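Local coordinates for protein AHL synthase (Burkholderia glumae, PDB 3P2H) that probably makes N-acyl-homoserine lactone quorum-sensing signals from fatty acyl-ACP and S-adenosyl-L-methionine, releasing S-methyl-5'-thioadenosine, at residues 47-50 with 51-54. The protein carries 3 engineered substitutions. Numbering follows the deposited sequence.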
loop_
_atom_site.group_PDB
_atom_site.type_symbol
_atom_site.label_atom_id
_atom_site.label_comp_id
_atom_site.label_asym_id
_atom_site.label_seq_id
_atom_site.Cartn_x
_atom_site.Cartn_y
_atom_site.Cartn_z
ATOM N N TYR A 47 1.369 -4.685 -12.043
ATOM C CA TYR A 47 0.210 -4.458 -11.190
ATOM C C TYR A 47 -0.363 -3.048 -11.280
ATOM O O TYR A 47 -1.336 -2.718 -10.603
ATOM C CB TYR A 47 0.567 -4.831 -9.757
ATOM C CG TYR A 47 0.978 -6.279 -9.691
ATOM C CD1 TYR A 47 0.047 -7.287 -9.924
ATOM C CD2 TYR A 47 2.309 -6.639 -9.515
ATOM C CE1 TYR A 47 0.434 -8.621 -9.997
ATOM C CE2 TYR A 47 2.707 -7.966 -9.587
ATOM C CZ TYR A 47 1.763 -8.952 -9.835
ATOM O OH TYR A 47 2.150 -10.262 -9.975
ATOM N N ASP A 48 0.242 -2.225 -12.130
ATOM C CA ASP A 48 -0.239 -0.868 -12.344
ATOM C C ASP A 48 -1.128 -0.948 -13.582
ATOM O O ASP A 48 -0.638 -0.932 -14.706
ATOM C CB ASP A 48 0.943 0.074 -12.566
ATOM C CG ASP A 48 1.751 0.283 -11.303
ATOM O OD1 ASP A 48 1.163 0.742 -10.306
ATOM O OD2 ASP A 48 2.961 -0.018 -11.303
ATOM N N ARG A 49 -2.434 -1.056 -13.358
ATOM C CA ARG A 49 -3.411 -1.198 -14.435
ATOM C C ARG A 49 -4.486 -0.119 -14.367
ATOM O O ARG A 49 -4.541 0.655 -13.414
ATOM C CB ARG A 49 -4.086 -2.571 -14.340
ATOM C CG ARG A 49 -3.130 -3.728 -14.075
ATOM C CD ARG A 49 -3.868 -5.068 -13.969
ATOM N NE ARG A 49 -4.902 -5.060 -12.933
ATOM C CZ ARG A 49 -4.884 -5.812 -11.835
ATOM N NH1 ARG A 49 -3.878 -6.651 -11.611
ATOM N NH2 ARG A 49 -5.879 -5.726 -10.959
ATOM N N ASP A 50 -5.354 -0.083 -15.371
ATOM C CA ASP A 50 -6.416 0.912 -15.394
ATOM C C ASP A 50 -7.299 0.797 -14.159
ATOM O O ASP A 50 -7.808 1.803 -13.664
ATOM C CB ASP A 50 -7.302 0.754 -16.633
ATOM C CG ASP A 50 -6.592 1.125 -17.923
ATOM O OD1 ASP A 50 -5.522 1.773 -17.879
ATOM O OD2 ASP A 50 -7.126 0.774 -18.997
ATOM N N ASP A 51 -7.478 -0.428 -13.664
ATOM C CA ASP A 51 -8.335 -0.664 -12.504
ATOM C C ASP A 51 -7.648 -0.508 -11.144
ATOM O O ASP A 51 -8.300 -0.572 -10.102
ATOM C CB ASP A 51 -8.983 -2.055 -12.609
ATOM C CG ASP A 51 -7.988 -3.184 -12.441
ATOM O OD1 ASP A 51 -8.056 -3.877 -11.404
ATOM O OD2 ASP A 51 -7.137 -3.381 -13.335
ATOM N N THR A 52 -6.336 -0.286 -11.157
ATOM C CA THR A 52 -5.586 -0.125 -9.918
ATOM C C THR A 52 -6.040 1.132 -9.188
ATOM O O THR A 52 -6.338 2.142 -9.817
ATOM C CB THR A 52 -4.073 -0.017 -10.197
ATOM O OG1 THR A 52 -3.637 -1.186 -10.900
ATOM C CG2 THR A 52 -3.297 0.101 -8.896
ATOM N N VAL A 53 -6.110 1.060 -7.863
ATOM C CA VAL A 53 -6.516 2.209 -7.056
ATOM C C VAL A 53 -5.262 2.799 -6.425
ATOM O O VAL A 53 -4.400 2.057 -5.953
ATOM C CB VAL A 53 -7.513 1.796 -5.943
ATOM C CG1 VAL A 53 -7.832 2.985 -5.046
ATOM C CG2 VAL A 53 -8.789 1.261 -6.576
ATOM N N TYR A 54 -5.152 4.125 -6.432
ATOM C CA TYR A 54 -3.977 4.789 -5.866
ATOM C C TYR A 54 -4.298 5.868 -4.842
ATOM O O TYR A 54 -5.303 6.576 -4.942
ATOM C CB TYR A 54 -3.142 5.446 -6.967
ATOM C CG TYR A 54 -2.580 4.504 -7.998
ATOM C CD1 TYR A 54 -1.474 3.704 -7.717
ATOM C CD2 TYR A 54 -3.157 4.417 -9.263
ATOM C CE1 TYR A 54 -0.952 2.839 -8.674
ATOM C CE2 TYR A 54 -2.647 3.559 -10.228
ATOM C CZ TYR A 54 -1.549 2.773 -9.931
ATOM O OH TYR A 54 -1.053 1.930 -10.895
HETATM O O HOH W 1 -9.109 3.067 -10.923
#
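The backbone O of Y47 accepts a hydrogen bond from T52 OG1 (2.8 Å), while the Y47 ring leads off to the bound 5'-deoxy-5'-methylthioadenosine and its OH hydrogen-bonds E81 OE2. Y54 OH meets D48 OD1 at 2.6 Å on the anti side of that oxygen, which lies at the edge of the Y54 ring and also takes salt bridges from R23 and R69. R49 N donates almost straight to T52 OG1 (2.7 Å, 168°), so this buried hydroxyl gives one bond and receives another. With its chain bent at chi3 (-57°), R49 meets D51 side-on: NE reaches OD2 at 2.8 Å and NH2 reaches OD1 at 2.9 Å, each on a syn lone pair, the two planes only 10° apart. T52 N also hydrogen-bonds R49 O (3.0 Å), closing a type I beta turn in which D50, at the corner with D51, turns outward and forms a salt bridge with R10. The turn leads the loop that follows helix 13-30 into strand 53-58; T52, just before the strand, rests against R69 and L71 of strand 64-72, while Y54 within the strand packs on L19 and R23 of helix 13-30.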